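Local atomic coordinates of ABM domain-containing protein (Deinococcus radiodurans, PDB entry 3E8O), a protein that is of unknown precise function but, as a member of the antibiotic biosynthesis monooxygenase family with a ferredoxin-like fold, is probably an oxidoreductase. Residues 34-39 against 66-71; 42-47 against 56-61. All coordinates share one frame; numbering follows the deposited sequence. Where two conformers were deposited one is given.

Contact 1: residues 34-39 against 66-71; sequences AHLRQL and GHFLIT
Two neighbouring helix residues, Leu36 and Arg37, close on different parts of the ring of Phe68. Leu36 reaches the ring with one methyl, CD2, which lies 3.6 Å from Phe68 CD2 and 3.7 Å from Phe68 CE2; the leucine and the phenylalanine run past one another in opposite senses. The Arg37 and Phe68 side chains cross at about a right angle. Arg37 CG sits 3.7 Å from Phe68 CE1, and Arg37 NE comes in the ring plane, at the edge, 3.8 Å from Phe68 CZ. Guanidinium and ring planes are 71° apart, so the two groups are not stacked. The arginine chain runs extended from CG to NE (chi2 -176°, chi3 -171°), which carries the charged group past the ring toward the start of the strand, where Arg37 NH2 lies 4.4 Å from Gly66 N.

The polar end is held from the adjacent strand: Arg37 NE forms a salt bridge with Glu60, whose other carboxylate oxygen accepts from Gly66 N. One carboxylate thus fixes both the arginine and the turn into strand 67-74. Leu62 of the second subunit packs on both Arg37 and Phe68, while Leu96 of helix 87-98 touches Leu36. Aliphatic and aromatic groups between helix 33-47 and strand 67-74 here form part of the helix-on-sheet core of a ferredoxin-like alpha+beta fold.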
loop_
_atom_site.group_PDB
_atom_site.type_symbol
_atom_site.label_atom_id
_atom_site.label_comp_id
_atom_site.label_asym_id
_atom_site.label_seq_id
_atom_site.Cartn_x
_atom_site.Cartn_y
_atom_site.Cartn_z
ATOM N N ALA A 34 -3.789 12.401 -14.224
ATOM C CA ALA A 34 -5.141 12.728 -13.718
ATOM C C ALA A 34 -6.188 11.662 -14.130
ATOM O O ALA A 34 -7.047 11.242 -13.351
ATOM C CB ALA A 34 -5.565 14.172 -14.129
ATOM N N HIS A 35 -6.103 11.225 -15.368
ATOM C CA HIS A 35 -6.979 10.181 -15.885
ATOM C C HIS A 35 -6.765 8.861 -15.131
ATOM O O HIS A 35 -7.704 8.149 -14.786
ATOM C CB HIS A 35 -6.784 9.978 -17.407
ATOM C CG HIS A 35 -7.163 11.183 -18.235
ATOM N ND1 HIS A 35 -6.411 11.622 -19.303
ATOM C CD2 HIS A 35 -8.174 12.073 -18.099
ATOM C CE1 HIS A 35 -6.962 12.715 -19.811
ATOM N NE2 HIS A 35 -8.039 13.000 -19.106
ATOM N N LEU A 36 -5.505 8.572 -14.818
ATOM C CA LEU A 36 -5.238 7.314 -14.117
ATOM C C LEU A 36 -5.763 7.345 -12.678
ATOM O O LEU A 36 -6.311 6.363 -12.170
ATOM C CB LEU A 36 -3.764 6.968 -14.140
ATOM C CG LEU A 36 -3.399 5.632 -13.475
ATOM C CD1 LEU A 36 -4.172 4.429 -14.016
ATOM C CD2 LEU A 36 -1.870 5.394 -13.523
ATOM N N ARG A 37 -5.664 8.505 -12.056
ATOM C CA ARG A 37 -6.163 8.618 -10.684
ATOM C C ARG A 37 -7.655 8.369 -10.663
ATOM O O ARG A 37 -8.174 7.697 -9.812
ATOM C CB ARG A 37 -5.838 9.985 -10.042
ATOM C CG ARG A 37 -4.367 10.240 -9.839
ATOM C CD ARG A 37 -4.104 11.555 -9.115
ATOM N NE ARG A 37 -2.701 11.897 -9.113
ATOM C CZ ARG A 37 -2.076 12.665 -9.993
ATOM N NH1 ARG A 37 -2.737 13.341 -10.912
ATOM N NH2 ARG A 37 -0.776 12.775 -9.930
ATOM N N GLN A 38 -8.353 8.971 -11.616
ATOM C CA GLN A 38 -9.793 8.808 -11.707
ATOM C C GLN A 38 -10.177 7.350 -11.930
ATOM O O GLN A 38 -11.097 6.820 -11.323
ATOM C CB GLN A 38 -10.406 9.716 -12.810
ATOM C CG GLN A 38 -11.916 9.525 -12.902
ATOM C CD GLN A 38 -12.608 10.206 -14.039
ATOM O OE1 GLN A 38 -12.157 10.182 -15.185
ATOM N NE2 GLN A 38 -13.764 10.779 -13.730
ATOM N N LEU A 39 -9.447 6.710 -12.827
ATOM C CA LEU A 39 -9.680 5.277 -13.132
ATOM C C LEU A 39 -9.459 4.398 -11.916
ATOM O O LEU A 39 -10.255 3.510 -11.619
ATOM C CB LEU A 39 -8.773 4.841 -14.272
ATOM C CG LEU A 39 -8.838 3.367 -14.684
ATOM C CD1 LEU A 39 -10.229 2.929 -15.132
ATOM C CD2 LEU A 39 -7.778 3.119 -15.795
ATOM N N GLY A 66 3.021 10.503 -9.565
ATOM C CA GLY A 66 2.644 9.800 -10.784
ATOM C C GLY A 66 2.893 8.316 -10.708
ATOM O O GLY A 66 2.645 7.607 -11.671
ATOM N N HIS A 67 3.361 7.858 -9.551
ATOM C CA HIS A 67 3.603 6.405 -9.273
ATOM C C HIS A 67 2.595 5.990 -8.219
ATOM O O HIS A 67 2.465 6.633 -7.182
ATOM C CB HIS A 67 5.039 6.173 -8.842
ATOM C CG HIS A 67 6.028 6.463 -9.925
ATOM N ND1 HIS A 67 6.784 5.479 -10.505
ATOM C CD2 HIS A 67 6.332 7.613 -10.570
ATOM C CE1 HIS A 67 7.555 6.017 -11.437
ATOM N NE2 HIS A 67 7.314 7.319 -11.484
ATOM N N PHE A 68 1.902 4.898 -8.520
ATOM C CA PHE A 68 0.743 4.454 -7.745
ATOM C C PHE A 68 0.912 3.034 -7.260
ATOM O O PHE A 68 1.686 2.232 -7.791
ATOM C CB PHE A 68 -0.528 4.568 -8.614
ATOM C CG PHE A 68 -0.770 5.966 -9.150
ATOM C CD1 PHE A 68 -1.337 6.938 -8.365
ATOM C CD2 PHE A 68 -0.336 6.331 -10.426
ATOM C CE1 PHE A 68 -1.495 8.212 -8.809
ATOM C CE2 PHE A 68 -0.493 7.616 -10.868
ATOM C CZ PHE A 68 -1.072 8.555 -10.059
ATOM N N LEU A 69 0.156 2.777 -6.199
ATOM C CA LEU A 69 0.114 1.491 -5.529
ATOM C C LEU A 69 -1.332 1.005 -5.443
ATOM O O LEU A 69 -2.250 1.793 -5.192
ATOM C CB LEU A 69 0.717 1.625 -4.106
ATOM C CG LEU A 69 0.898 0.425 -3.166
ATOM C CD1 LEU A 69 1.884 -0.612 -3.724
ATOM C CD2 LEU A 69 1.370 0.896 -1.759
ATOM N N ILE A 70 -1.500 -0.294 -5.615
ATOM C CA ILE A 70 -2.764 -0.976 -5.464
ATOM C C ILE A 70 -2.541 -2.026 -4.374
ATOM O O ILE A 70 -1.743 -2.965 -4.536
ATOM C CB ILE A 70 -3.295 -1.644 -6.743
ATOM C CG1 ILE A 70 -3.320 -0.706 -7.958
ATOM C CG2 ILE A 70 -4.663 -2.224 -6.484
ATOM C CD1 ILE A 70 -3.759 -1.349 -9.247
ATOM N N THR A 71 -3.251 -1.875 -3.262
ATOM C CA THR A 71 -3.141 -2.726 -2.078
ATOM C C THR A 71 -4.447 -3.468 -1.885
ATOM O O THR A 71 -5.497 -2.856 -1.771
ATOM C CB THR A 71 -2.818 -1.873 -0.859
ATOM O OG1 THR A 71 -1.631 -1.128 -1.120
ATOM C CG2 THR A 71 -2.683 -2.697 0.431
#

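Contact 2: residues 42-47 against 56-61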
loop_
_atom_site.group_PDB
_atom_site.type_symbol
_atom_site.label_atom_id
_atom_site.label_comp_id
_atom_site.label_asym_id
_atom_site.label_seq_id
_atom_site.Cartn_x
_atom_site.Cartn_y
_atom_site.Cartn_z
ATOM N N HIS A 42 -12.181 4.740 -9.359
ATOM C CA HIS A 42 -13.388 4.064 -9.862
ATOM C C HIS A 42 -13.293 2.560 -9.654
ATOM O O HIS A 42 -14.232 1.922 -9.158
ATOM C CB HIS A 42 -13.660 4.387 -11.327
ATOM C CG HIS A 42 -14.826 3.646 -11.896
ATOM N ND1 HIS A 42 -14.730 2.347 -12.363
ATOM C CD2 HIS A 42 -16.120 4.011 -12.045
ATOM C CE1 HIS A 42 -15.924 1.948 -12.772
ATOM N NE2 HIS A 42 -16.782 2.940 -12.592
ATOM N N ILE A 43 -12.143 2.008 -10.006
ATOM C CA ILE A 43 -11.880 0.555 -9.857
ATOM C C ILE A 43 -11.977 0.146 -8.381
ATOM O O ILE A 43 -12.555 -0.869 -8.023
ATOM C CB ILE A 43 -10.506 0.179 -10.432
ATOM C CG1 ILE A 43 -10.490 0.361 -11.965
ATOM C CG2 ILE A 43 -10.132 -1.256 -10.059
ATOM C CD1 ILE A 43 -9.012 0.592 -12.533
ATOM N N ALA A 44 -11.429 0.974 -7.509
ATOM C CA ALA A 44 -11.476 0.679 -6.074
ATOM C C ALA A 44 -12.898 0.667 -5.529
ATOM O O ALA A 44 -13.256 -0.203 -4.758
ATOM C CB ALA A 44 -10.565 1.677 -5.288
ATOM N N GLN A 45 -13.707 1.633 -5.951
ATOM C CA GLN A 45 -15.078 1.758 -5.466
ATOM C C GLN A 45 -15.869 0.494 -5.853
ATOM O O GLN A 45 -16.654 -0.013 -5.074
ATOM C CB GLN A 45 -15.733 3.022 -6.044
ATOM N N ALA A 46 -15.623 0.012 -7.056
ATOM C CA ALA A 46 -16.346 -1.162 -7.559
ATOM C C ALA A 46 -15.846 -2.423 -6.859
ATOM O O ALA A 46 -16.631 -3.262 -6.417
ATOM C CB ALA A 46 -16.128 -1.318 -9.031
ATOM N N THR A 47 -14.533 -2.540 -6.705
ATOM C CA THR A 47 -13.944 -3.808 -6.239
ATOM C C THR A 47 -14.263 -4.082 -4.801
ATOM O O THR A 47 -14.450 -5.219 -4.366
ATOM C CB THR A 47 -12.417 -3.856 -6.462
ATOM O OG1 THR A 47 -12.144 -3.647 -7.840
ATOM C CG2 THR A 47 -11.851 -5.208 -6.078
ATOM N N TYR A 56 -9.241 -2.857 -0.476
ATOM C CA TYR A 56 -8.767 -2.433 -1.815
ATOM C C TYR A 56 -8.508 -0.940 -1.755
ATOM O O TYR A 56 -9.418 -0.136 -1.683
ATOM C CB TYR A 56 -9.786 -2.770 -2.900
ATOM C CG TYR A 56 -9.211 -2.756 -4.295
ATOM C CD1 TYR A 56 -8.990 -1.590 -4.961
ATOM C CD2 TYR A 56 -8.986 -3.932 -4.985
ATOM C CE1 TYR A 56 -8.472 -1.578 -6.240
ATOM C CE2 TYR A 56 -8.500 -3.932 -6.256
ATOM C CZ TYR A 56 -8.248 -2.753 -6.902
ATOM O OH TYR A 56 -7.750 -2.662 -8.179
ATOM N N LEU A 57 -7.238 -0.598 -1.723
ATOM C CA LEU A 57 -6.779 0.779 -1.653
ATOM C C LEU A 57 -5.898 1.123 -2.852
ATOM O O LEU A 57 -5.057 0.342 -3.297
ATOM C CB LEU A 57 -5.922 1.003 -0.397
ATOM C CG LEU A 57 -6.552 0.753 0.946
ATOM C CD1 LEU A 57 -5.490 0.829 2.065
ATOM C CD2 LEU A 57 -7.690 1.704 1.193
ATOM N N VAL A 58 -6.133 2.320 -3.369
ATOM C CA VAL A 58 -5.339 2.863 -4.438
ATOM C C VAL A 58 -4.696 4.143 -3.914
ATOM O O VAL A 58 -5.365 4.976 -3.288
ATOM C CB VAL A 58 -6.141 3.100 -5.712
ATOM C CG1 VAL A 58 -6.594 1.762 -6.323
ATOM C CG2 VAL A 58 -7.412 4.066 -5.544
ATOM N N SER A 59 -3.384 4.264 -4.081
ATOM C CA SER A 59 -2.626 5.364 -3.444
ATOM C C SER A 59 -1.503 5.842 -4.333
ATOM O O SER A 59 -1.091 5.162 -5.261
ATOM C CB SER A 59 -2.129 4.918 -2.048
ATOM O OG SER A 59 -1.209 3.824 -2.128
ATOM N N GLU A 60 -0.998 7.009 -4.003
ATOM C CA GLU A 60 0.085 7.640 -4.761
ATOM C C GLU A 60 1.310 7.827 -3.881
ATOM O O GLU A 60 1.227 8.303 -2.755
ATOM C CB GLU A 60 -0.362 8.997 -5.333
ATOM C CG GLU A 60 0.619 9.583 -6.318
ATOM C CD GLU A 60 0.075 10.755 -7.124
ATOM O OE1 GLU A 60 -1.098 11.107 -6.919
ATOM O OE2 GLU A 60 0.833 11.287 -8.006
ATOM N N ASP A 61 2.431 7.382 -4.417
ATOM C CA ASP A 61 3.723 7.379 -3.742
ATOM C C ASP A 61 4.131 8.804 -3.400
ATOM O O ASP A 61 4.284 9.623 -4.322
ATOM C CB ASP A 61 4.765 6.692 -4.672
ATOM C CG ASP A 61 6.092 6.421 -3.985
ATOM O OD1 ASP A 61 6.396 7.103 -3.007
ATOM O OD2 ASP A 61 6.818 5.549 -4.486
#
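Tyr56 presents its ring to three residues of the helix, Ile43, Ala44 and Thr47, each meeting a different part of it. Thr47 covers one face: its CB stands 3.9 Å from the ring centroid and 18° off the normal, a CH-pi contact displaced toward the rim, and its CG2 makes the shorter approach, 3.3 Å to Tyr56 CD2. The threonine hydroxyl is bonded back into its own helix. With OG1 beside the backbone N (chi1 -57°), it donates to Ile43 O over 2.8 Å, from above the carbonyl plane, while Thr47 N donates to the same oxygen. Two bonds thus grip Ile43 O, and the one from OG1 holds the threonine's chi1.

Ala44 comes in obliquely at the CD1 side, on the same side of the ring plane as Thr47, with Ala44 CB 3.6 Å from Tyr56 CD1, and its small methyl lets the backbone come near, Ala44 CA lying 3.5 Å from that same CD1. Ala44 CB also lies 4.0 Å from Val58 CG2. Farther along the ring, Ile43 CG2 reaches the phenol end, 3.3 Å from Tyr56 OH, a hydroxyl that is hydrogen-bonded to a bound unidentified molecule, which may mark a pocket.

Helix 42-47 and strand 56-61 run nearly antiparallel, at 171°, with their axes 8.0 Å apart. The C-terminal part of helix 33-47 is thereby laid on strand 53-61, while Ile70 and Glu72 of neighbouring strand 67-74 also touch Tyr56. Farther along, Ser59 to Asp61 pair antiparallel with a strand of the second subunit, continuing the sheet across the dimer interface.

Overall arrangement
From the N terminus the chain passes through strand 20-27 into helix 33-47, which supplies the first segment of both contacts. After the helix it turns back into strand 53-61, where contact 2 closes the shorter loop, and then into strand 67-74, where contact 1 closes the longer one; contact 2 is thus nested inside contact 1. The two strands are neighbours in the antiparallel sheet, so one helix is fastened to both, its N-terminal half by contact 1 and its C-terminal half by contact 2. The centres lie about 8 Å apart, linked through Glu60, and both contacts also touch the second subunit.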